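Local coordinates for protein beta-fructofuranosidase (Bifidobacterium adolescentis, PDB 6NOB) that probably hydrolyses terminal beta-fructofuranosyl linkages, such as that of sucrose, at residues 289-299 against 366-377; 453-461 against 602-610. All coordinates share one frame; numbering follows the deposited sequence.

Contact 1: 289-299 against 366-377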
loop_
_atom_site.group_PDB
_atom_site.type_symbol
_atom_site.label_atom_id
_atom_site.label_comp_id
_atom_site.label_asym_id
_atom_site.label_seq_id
_atom_site.Cartn_x
_atom_site.Cartn_y
_atom_site.Cartn_z
ATOM N N VAL A 289 6.476 10.155 13.373
ATOM C CA VAL A 289 6.462 11.119 12.278
ATOM C C VAL A 289 5.049 11.189 11.722
ATOM O O VAL A 289 4.336 10.179 11.659
ATOM C CB VAL A 289 7.474 10.756 11.173
ATOM C CG1 VAL A 289 8.893 10.912 11.684
ATOM C CG2 VAL A 289 7.240 9.344 10.666
ATOM N N THR A 290 4.632 12.391 11.340
ATOM C CA THR A 290 3.349 12.608 10.697
ATOM C C THR A 290 3.571 13.452 9.451
ATOM O O THR A 290 4.539 14.211 9.355
ATOM C CB THR A 290 2.343 13.289 11.642
ATOM O OG1 THR A 290 3.019 14.261 12.449
ATOM C CG2 THR A 290 1.693 12.263 12.554
ATOM N N ALA A 291 2.668 13.302 8.488
ATOM C CA ALA A 291 2.766 13.984 7.205
ATOM C C ALA A 291 1.883 15.228 7.222
ATOM O O ALA A 291 0.674 15.130 7.454
ATOM C CB ALA A 291 2.358 13.049 6.067
ATOM N N THR A 292 2.486 16.387 6.974
ATOM C CA THR A 292 1.750 17.645 6.907
ATOM C C THR A 292 2.560 18.640 6.080
ATOM O O THR A 292 3.494 18.266 5.363
ATOM C CB THR A 292 1.450 18.187 8.308
ATOM O OG1 THR A 292 0.596 19.333 8.201
ATOM C CG2 THR A 292 2.734 18.586 9.019
ATOM N N ASN A 293 2.185 19.915 6.169
ATOM C CA ASN A 293 2.942 21.005 5.574
ATOM C C ASN A 293 3.022 22.142 6.583
ATOM O O ASN A 293 2.153 22.286 7.445
ATOM C CB ASN A 293 2.312 21.494 4.257
ATOM C CG ASN A 293 0.826 21.793 4.392
ATOM O OD1 ASN A 293 -0.019 20.934 4.138
ATOM N ND2 ASN A 293 0.503 23.019 4.792
ATOM N N LEU A 294 4.074 22.945 6.475
ATOM C CA LEU A 294 4.288 24.043 7.402
ATOM C C LEU A 294 4.574 25.322 6.634
ATOM O O LEU A 294 5.036 25.274 5.488
ATOM C CB LEU A 294 5.450 23.737 8.361
ATOM C CG LEU A 294 5.180 22.638 9.395
ATOM C CD1 LEU A 294 6.443 22.282 10.171
ATOM C CD2 LEU A 294 4.064 23.056 10.343
ATOM N N PRO A 295 4.293 26.483 7.226
ATOM C CA PRO A 295 4.621 27.747 6.556
ATOM C C PRO A 295 6.122 27.874 6.346
ATOM O O PRO A 295 6.915 27.609 7.252
ATOM C CB PRO A 295 4.093 28.818 7.520
ATOM C CG PRO A 295 3.133 28.112 8.413
ATOM C CD PRO A 295 3.608 26.697 8.513
ATOM N N VAL A 296 6.509 28.292 5.138
ATOM C CA VAL A 296 7.924 28.474 4.841
ATOM C C VAL A 296 8.536 29.556 5.718
ATOM O O VAL A 296 9.760 29.594 5.888
ATOM C CB VAL A 296 8.132 28.789 3.343
ATOM C CG1 VAL A 296 7.564 27.668 2.482
ATOM C CG2 VAL A 296 7.506 30.128 2.979
ATOM N N SER A 297 7.711 30.435 6.295
ATOM C CA SER A 297 8.203 31.444 7.224
ATOM C C SER A 297 8.758 30.842 8.509
ATOM O O SER A 297 9.430 31.552 9.264
ATOM C CB SER A 297 7.089 32.440 7.553
ATOM O OG SER A 297 5.935 31.774 8.034
ATOM N N GLU A 298 8.498 29.563 8.776
ATOM C CA GLU A 298 9.121 28.866 9.894
ATOM C C GLU A 298 10.547 28.428 9.591
ATOM O O GLU A 298 11.172 27.773 10.434
ATOM C CB GLU A 298 8.283 27.644 10.291
ATOM C CG GLU A 298 6.920 27.981 10.879
ATOM C CD GLU A 298 6.267 26.791 11.562
ATOM O OE1 GLU A 298 5.114 26.925 12.027
ATOM O OE2 GLU A 298 6.906 25.720 11.637
ATOM N N PHE A 299 11.071 28.764 8.415
ATOM C CA PHE A 299 12.410 28.377 8.004
ATOM C C PHE A 299 13.146 29.602 7.480
ATOM O O PHE A 299 12.536 30.617 7.136
ATOM C CB PHE A 299 12.373 27.279 6.928
ATOM C CG PHE A 299 11.574 26.067 7.323
ATOM C CD1 PHE A 299 10.210 26.010 7.085
ATOM C CD2 PHE A 299 12.188 24.982 7.930
ATOM C CE1 PHE A 299 9.470 24.896 7.447
ATOM C CE2 PHE A 299 11.454 23.866 8.294
ATOM C CZ PHE A 299 10.092 23.825 8.051
ATOM N N PHE A 366 12.359 21.276 0.862
ATOM C CA PHE A 366 12.336 22.536 0.131
ATOM C C PHE A 366 12.713 22.362 -1.332
ATOM O O PHE A 366 12.335 23.200 -2.158
ATOM C CB PHE A 366 13.260 23.558 0.793
ATOM C CG PHE A 366 12.562 24.429 1.793
ATOM C CD1 PHE A 366 12.398 24.006 3.104
ATOM C CD2 PHE A 366 12.046 25.661 1.421
ATOM C CE1 PHE A 366 11.745 24.800 4.027
ATOM C CE2 PHE A 366 11.391 26.461 2.338
ATOM C CZ PHE A 366 11.241 26.030 3.643
ATOM N N GLY A 367 13.440 21.296 -1.673
ATOM C CA GLY A 367 13.665 20.993 -3.075
ATOM C C GLY A 367 12.375 20.729 -3.823
ATOM O O GLY A 367 12.284 20.989 -5.025
ATOM N N HIS A 368 11.361 20.226 -3.127
ATOM C CA HIS A 368 10.050 19.955 -3.702
ATOM C C HIS A 368 8.965 20.724 -2.957
ATOM O O HIS A 368 7.887 20.199 -2.669
ATOM C CB HIS A 368 9.760 18.457 -3.700
ATOM C CG HIS A 368 10.763 17.653 -4.465
ATOM N ND1 HIS A 368 11.722 16.875 -3.849
ATOM C CD2 HIS A 368 10.971 17.521 -5.797
ATOM C CE1 HIS A 368 12.469 16.293 -4.769
ATOM N NE2 HIS A 368 12.034 16.668 -5.959
ATOM N N GLN A 369 9.239 21.992 -2.648
ATOM C CA GLN A 369 8.308 22.785 -1.857
ATOM C C GLN A 369 7.018 23.106 -2.598
ATOM O O GLN A 369 6.041 23.503 -1.954
ATOM C CB GLN A 369 8.983 24.077 -1.398
ATOM C CG GLN A 369 9.116 25.131 -2.465
ATOM C CD GLN A 369 9.395 26.496 -1.876
ATOM O OE1 GLN A 369 10.515 27.005 -1.958
ATOM N NE2 GLN A 369 8.377 27.094 -1.268
ATOM N N ILE A 370 6.979 22.946 -3.922
ATOM C CA ILE A 370 5.726 23.162 -4.635
ATOM C C ILE A 370 4.758 22.002 -4.448
ATOM O O ILE A 370 3.564 22.150 -4.741
ATOM C CB ILE A 370 5.968 23.413 -6.133
ATOM C CG1 ILE A 370 6.688 22.226 -6.775
ATOM C CG2 ILE A 370 6.763 24.692 -6.338
ATOM C CD1 ILE A 370 6.858 22.369 -8.273
ATOM N N ALA A 371 5.228 20.850 -3.971
ATOM C CA ALA A 371 4.312 19.769 -3.639
ATOM C C ALA A 371 3.388 20.203 -2.507
ATOM O O ALA A 371 3.775 20.974 -1.624
ATOM C CB ALA A 371 5.082 18.507 -3.244
ATOM N N ARG A 372 2.149 19.706 -2.543
ATOM C CA ARG A 372 1.146 20.155 -1.580
ATOM C C ARG A 372 1.530 19.773 -0.157
ATOM O O ARG A 372 1.553 20.623 0.742
ATOM C CB ARG A 372 -0.226 19.576 -1.922
ATOM C CG ARG A 372 -1.277 19.917 -0.874
ATOM C CD ARG A 372 -2.510 19.046 -0.984
ATOM N NE ARG A 372 -3.488 19.378 0.047
ATOM C CZ ARG A 372 -4.483 20.241 -0.124
ATOM N NH1 ARG A 372 -4.632 20.854 -1.290
ATOM N NH2 ARG A 372 -5.328 20.490 0.867
ATOM N N THR A 373 1.831 18.498 0.067
ATOM C CA THR A 373 2.050 17.981 1.411
ATOM C C THR A 373 2.614 16.572 1.295
ATOM O O THR A 373 2.667 15.989 0.208
ATOM C CB THR A 373 0.750 17.989 2.228
ATOM O OG1 THR A 373 1.038 17.726 3.606
ATOM C CG2 THR A 373 -0.221 16.941 1.704
ATOM N N TYR A 374 3.046 16.037 2.432
ATOM C CA TYR A 374 3.526 14.667 2.498
ATOM C C TYR A 374 2.359 13.699 2.655
ATOM O O TYR A 374 1.268 14.063 3.101
ATOM C CB TYR A 374 4.489 14.486 3.673
ATOM C CG TYR A 374 5.948 14.707 3.355
ATOM C CD1 TYR A 374 6.579 13.997 2.341
ATOM C CD2 TYR A 374 6.703 15.613 4.089
ATOM C CE1 TYR A 374 7.920 14.195 2.059
ATOM C CE2 TYR A 374 8.043 15.817 3.815
ATOM C CZ TYR A 374 8.647 15.104 2.802
ATOM O OH TYR A 374 9.980 15.309 2.531
ATOM N N GLU A 375 2.608 12.447 2.282
ATOM C CA GLU A 375 1.721 11.341 2.598
ATOM C C GLU A 375 2.569 10.128 2.956
ATOM O O GLU A 375 3.630 9.910 2.366
ATOM C CB GLU A 375 0.777 11.014 1.429
ATOM C CG GLU A 375 -0.442 11.929 1.356
ATOM C CD GLU A 375 -1.535 11.399 0.447
ATOM O OE1 GLU A 375 -1.217 10.948 -0.673
ATOM O OE2 GLU A 375 -2.716 11.438 0.855
ATOM N N CYS A 376 2.106 9.364 3.946
ATOM C CA CYS A 376 2.719 8.113 4.383
ATOM C C CYS A 376 4.204 8.272 4.697
ATOM O O CYS A 376 5.053 7.729 3.980
ATOM C CB CYS A 376 2.514 7.029 3.321
ATOM S SG CYS A 376 0.765 6.707 2.954
ATOM N N PRO A 377 4.555 8.990 5.760
ATOM C CA PRO A 377 5.965 9.147 6.118
ATOM C C PRO A 377 6.479 7.935 6.885
ATOM O O PRO A 377 5.722 7.069 7.326
ATOM C CB PRO A 377 5.956 10.393 7.003
ATOM C CG PRO A 377 4.635 10.309 7.702
ATOM C CD PRO A 377 3.672 9.705 6.698
HETATM O O HOH W 1 -0.304 15.592 4.904
#
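The methyl of A291 fills the bend of the 366-377 segment, with its CB 3.5 Å from Y374 CB and 3.6 Å from P377 CD. Alanine suits a spot where the two backbones come this near. On one side of it V289 lays CG2 against P377 CB at 4.0 Å, the two side chains sliding past each other in opposite directions. At the other end of the contact F366 points the CE1-CZ edge of its ring at one face of F299. The pair is T-shaped, with planes at 76° and F366 CE1 3.5 Å from F299 CG. V296 adds CG1, 4.0 Å from F366 CE2, and the side-chain NE2 of Q369 lies against that same methyl.

Between these apolar ends sits T373. Its OG1, set anti to the backbone N (chi1 -169°), faces strand 289-295 and makes a weak, unsettled hydrogen bond of 3.4 Å to N293 OD1. A water 2.8 Å from T373 OG1 donates to Y374 O and, weakly, to A291 O.

The 3-10 turn 296-298, with E298 N bonded to P295 O and F299 N to V296 O, presents V296 and F299 to F366. Strand 289-295 is tied by T290 to T342 and by T292 OG1 to the carbonyl of D266. R372 forms salt bridges with E231 and D266, while E375, whose side chain is about 3 Å from a bound PEG, pairs with R268.

Strands 285-295 and 374-375 lie in different sheets, consistent with neighbouring blades of the five-bladed GH32 propeller. Cohesion rests mainly on apolar and aromatic packing, with a small polar patch at T373, where the water joins the two backbones and no direct backbone bond does.

Contact 2: 453-461 against 602-610; sequences WFTDFPEMR and AGSMLFQGA
L606 carries most of the apolar contact, pushing its two methyls under the loop that follows strand 448-454. Its CD1 sits 3.4 Å above the centre of the R461 guanidinium, over one face, and also touches D456 OD1. CD2 packs on F454 CB at 3.7 Å, and the ring of P458 rests on the backbone of L606. A branched leucine suits the place, since one methyl lies over the guanidinium while the other turns mainly to F454. S604 OG comes in the plane of the F454 ring, at its edge by CE1, while the hydroxyl itself is hydrogen-bonded to D430 and R476.

The sulfur of M460 makes a second kind of contact. M460, bent at chi2 (-72°), accepts a weak but nearly straight bond (174°) on SD from Q608 N, 3.3 Å away, and its CE reaches F607 CD2. The sulfur stands obliquely over that ring, a Met-aromatic contact.

Here the GH32 catalytic propeller meets the C-terminal beta-sandwich: the 455-461 loop leaves a propeller strand and lies on 601-606, an outermost strand of a sandwich sheet.

Polar bonds shape the loop. D456 OD1 uses its syn lone pair to take M460 N at 2.6 Å, and R461 N meets OD2 at 2.8 Å from above the carboxylate plane. With an alanine in place of D456, the backbone N-H groups of M460 and R461 would probably lose this shared acceptor, leaving the loop freer to shift over L606. R461 NH2 bonds F454 O at 2.9 Å, which helps hold its flat group over the leucine. Two waters bridge the segments, one from T455 O to L606 N, the other from M460 O to Q608 OE1.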
loop_
_atom_site.group_PDB
_atom_site.type_symbol
_atom_site.label_atom_id
_atom_site.label_comp_id
_atom_site.label_asym_id
_atom_site.label_seq_id
_atom_site.Cartn_x
_atom_site.Cartn_y
_atom_site.Cartn_z
ATOM N N TRP A 453 1.733 0.210 -2.122
ATOM C CA TRP A 453 0.465 0.011 -2.812
ATOM C C TRP A 453 0.606 0.491 -4.247
ATOM O O TRP A 453 1.100 1.599 -4.489
ATOM C CB TRP A 453 -0.671 0.761 -2.107
ATOM C CG TRP A 453 -1.878 1.054 -2.976
ATOM C CD1 TRP A 453 -2.617 0.153 -3.688
ATOM C CD2 TRP A 453 -2.489 2.335 -3.197
ATOM N NE1 TRP A 453 -3.641 0.793 -4.345
ATOM C CE2 TRP A 453 -3.584 2.133 -4.061
ATOM C CE3 TRP A 453 -2.213 3.631 -2.752
ATOM C CZ2 TRP A 453 -4.404 3.177 -4.486
ATOM C CZ3 TRP A 453 -3.023 4.668 -3.179
ATOM C CH2 TRP A 453 -4.108 4.435 -4.034
ATOM N N PHE A 454 0.182 -0.341 -5.194
ATOM C CA PHE A 454 0.228 0.016 -6.611
ATOM C C PHE A 454 -1.076 0.713 -6.975
ATOM O O PHE A 454 -2.109 0.067 -7.173
ATOM C CB PHE A 454 0.469 -1.218 -7.472
ATOM C CG PHE A 454 1.910 -1.621 -7.546
ATOM C CD1 PHE A 454 2.860 -0.738 -8.032
ATOM C CD2 PHE A 454 2.319 -2.875 -7.118
ATOM C CE1 PHE A 454 4.192 -1.099 -8.096
ATOM C CE2 PHE A 454 3.650 -3.242 -7.179
ATOM C CZ PHE A 454 4.588 -2.352 -7.670
ATOM N N THR A 455 -1.032 2.042 -7.048
ATOM C CA THR A 455 -2.159 2.827 -7.525
ATOM C C THR A 455 -2.110 2.921 -9.046
ATOM O O THR A 455 -1.039 2.856 -9.658
ATOM C CB THR A 455 -2.163 4.225 -6.896
ATOM O OG1 THR A 455 -3.314 4.954 -7.346
ATOM C CG2 THR A 455 -0.900 4.992 -7.248
ATOM N N ASP A 456 -3.285 3.066 -9.654
ATOM C CA ASP A 456 -3.431 2.892 -11.100
ATOM C C ASP A 456 -3.212 4.206 -11.854
ATOM O O ASP A 456 -4.095 4.726 -12.534
ATOM C CB ASP A 456 -4.799 2.301 -11.422
ATOM C CG ASP A 456 -4.922 1.888 -12.877
ATOM O OD1 ASP A 456 -3.878 1.578 -13.491
ATOM O OD2 ASP A 456 -6.055 1.892 -13.407
ATOM N N PHE A 457 -1.999 4.735 -11.743
ATOM C CA PHE A 457 -1.606 5.846 -12.605
ATOM C C PHE A 457 -1.479 5.417 -14.070
ATOM O O PHE A 457 -1.836 6.200 -14.960
ATOM C CB PHE A 457 -0.303 6.480 -12.112
ATOM C CG PHE A 457 -0.432 7.181 -10.786
ATOM C CD1 PHE A 457 -1.648 7.699 -10.372
ATOM C CD2 PHE A 457 0.668 7.324 -9.953
ATOM C CE1 PHE A 457 -1.768 8.343 -9.151
ATOM C CE2 PHE A 457 0.555 7.967 -8.731
ATOM C CZ PHE A 457 -0.663 8.476 -8.330
ATOM N N PRO A 458 -0.981 4.212 -14.383
ATOM C CA PRO A 458 -0.979 3.765 -15.788
ATOM C C PRO A 458 -2.360 3.537 -16.386
ATOM O O PRO A 458 -2.445 3.198 -17.573
ATOM C CB PRO A 458 -0.190 2.446 -15.734
ATOM C CG PRO A 458 0.674 2.575 -14.534
ATOM C CD PRO A 458 -0.158 3.321 -13.542
ATOM N N GLU A 459 -3.436 3.697 -15.613
ATOM C CA GLU A 459 -4.804 3.533 -16.107
ATOM C C GLU A 459 -5.011 2.148 -16.718
ATOM O O GLU A 459 -5.567 1.998 -17.808
ATOM C CB GLU A 459 -5.163 4.634 -17.110
ATOM C CG GLU A 459 -4.818 6.027 -16.625
ATOM C CD GLU A 459 -5.388 7.118 -17.513
ATOM O OE1 GLU A 459 -6.039 6.792 -18.531
ATOM O OE2 GLU A 459 -5.184 8.306 -17.183
ATOM N N MET A 460 -4.552 1.125 -16.001
ATOM C CA MET A 460 -4.671 -0.252 -16.456
ATOM C C MET A 460 -5.884 -0.971 -15.880
ATOM O O MET A 460 -6.165 -2.101 -16.292
ATOM C CB MET A 460 -3.397 -1.032 -16.107
ATOM C CG MET A 460 -2.224 -0.721 -17.020
ATOM S SD MET A 460 -2.451 -1.418 -18.665
ATOM C CE MET A 460 -1.112 -0.632 -19.553
ATOM N N ARG A 461 -6.608 -0.349 -14.956
ATOM C CA ARG A 461 -7.746 -0.976 -14.301
ATOM C C ARG A 461 -9.051 -0.431 -14.865
ATOM O O ARG A 461 -9.186 0.773 -15.098
ATOM C CB ARG A 461 -7.691 -0.751 -12.790
ATOM C CG ARG A 461 -6.481 -1.389 -12.125
ATOM C CD ARG A 461 -6.405 -1.043 -10.648
ATOM N NE ARG A 461 -5.334 -1.770 -9.975
ATOM C CZ ARG A 461 -4.648 -1.296 -8.940
ATOM N NH1 ARG A 461 -4.919 -0.088 -8.457
ATOM N NH2 ARG A 461 -3.688 -2.025 -8.390
ATOM N N ALA A 602 15.160 0.389 -8.076
ATOM C CA ALA A 602 14.011 -0.468 -8.328
ATOM C C ALA A 602 12.972 0.310 -9.121
ATOM O O ALA A 602 12.792 1.511 -8.905
ATOM C CB ALA A 602 13.396 -0.977 -7.021
ATOM N N GLY A 603 12.296 -0.376 -10.042
ATOM C CA GLY A 603 11.273 0.255 -10.858
ATOM C C GLY A 603 10.101 -0.658 -11.148
ATOM O O GLY A 603 10.294 -1.820 -11.522
ATOM N N SER A 604 8.881 -0.144 -10.994
ATOM C CA SER A 604 7.695 -0.986 -11.076
ATOM C C SER A 604 6.493 -0.145 -11.481
ATOM O O SER A 604 6.472 1.075 -11.294
ATOM C CB SER A 604 7.429 -1.693 -9.744
ATOM O OG SER A 604 7.251 -0.758 -8.698
ATOM N N MET A 605 5.484 -0.822 -12.032
ATOM C CA MET A 605 4.245 -0.182 -12.465
ATOM C C MET A 605 3.254 -1.255 -12.891
ATOM O O MET A 605 3.633 -2.385 -13.214
ATOM C CB MET A 605 4.480 0.795 -13.621
ATOM C CG MET A 605 4.797 0.114 -14.946
ATOM S SD MET A 605 5.160 1.289 -16.264
ATOM C CE MET A 605 6.646 2.057 -15.623
ATOM N N LEU A 606 1.976 -0.880 -12.895
ATOM C CA LEU A 606 0.940 -1.748 -13.438
ATOM C C LEU A 606 1.036 -1.794 -14.957
ATOM O O LEU A 606 1.237 -0.770 -15.613
ATOM C CB LEU A 606 -0.446 -1.254 -13.027
ATOM C CG LEU A 606 -0.757 -1.143 -11.534
ATOM C CD1 LEU A 606 -2.186 -0.662 -11.332
ATOM C CD2 LEU A 606 -0.529 -2.473 -10.837
ATOM N N PHE A 607 0.892 -2.995 -15.515
ATOM C CA PHE A 607 0.845 -3.155 -16.967
ATOM C C PHE A 607 0.120 -4.458 -17.269
ATOM O O PHE A 607 0.674 -5.538 -17.040
ATOM C CB PHE A 607 2.243 -3.154 -17.571
ATOM C CG PHE A 607 2.245 -3.277 -19.067
ATOM C CD1 PHE A 607 2.308 -4.521 -19.675
ATOM C CD2 PHE A 607 2.159 -2.149 -19.866
ATOM C CE1 PHE A 607 2.296 -4.636 -21.052
ATOM C CE2 PHE A 607 2.149 -2.258 -21.244
ATOM C CZ PHE A 607 2.218 -3.502 -21.838
ATOM N N GLN A 608 -1.095 -4.357 -17.802
ATOM C CA GLN A 608 -1.920 -5.531 -18.079
ATOM C C GLN A 608 -1.386 -6.262 -19.305
ATOM O O GLN A 608 -1.619 -5.851 -20.444
ATOM C CB GLN A 608 -3.375 -5.123 -18.281
ATOM C CG GLN A 608 -4.317 -6.297 -18.484
ATOM C CD GLN A 608 -4.335 -7.234 -17.290
ATOM O OE1 GLN A 608 -4.775 -6.862 -16.202
ATOM N NE2 GLN A 608 -3.856 -8.458 -17.489
ATOM N N GLY A 609 -0.664 -7.356 -19.077
ATOM C CA GLY A 609 -0.287 -8.222 -20.170
ATOM C C GLY A 609 -1.456 -9.053 -20.655
ATOM O O GLY A 609 -2.467 -9.221 -19.972
ATOM N N ALA A 610 -1.318 -9.576 -21.871
ATOM C CA ALA A 610 -2.377 -10.390 -22.451
ATOM C C ALA A 610 -2.609 -11.643 -21.614
ATOM O O ALA A 610 -1.695 -12.166 -20.968
ATOM C CB ALA A 610 -2.028 -10.772 -23.889
HETATM O O HOH W 2 1.354 1.573 -11.231
HETATM O O HOH W 3 -5.025 -4.381 -14.850
#

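How the contacts relate
From the N terminus the chain first passes through the two four-stranded sheets of residues 5-92 and then enters the propeller. Contact 1 closes a loop of 66 residues that includes strands 337-347 and 357-365, and joins two sheets of the propeller. The chain then continues through strands 385-396 to 435-442 before contact 2 opens. That second loop, of 140 residues, first completes the propeller with strands 468-481 and 484-489, then builds most of the C-terminal sandwich. The two loops follow in series, neither nesting nor crossing. Their centres lie 27 Å apart and their nearest atoms about 7 Å, without touching: contact 1 is internal to the propeller, contact 2 joins it to the sandwich.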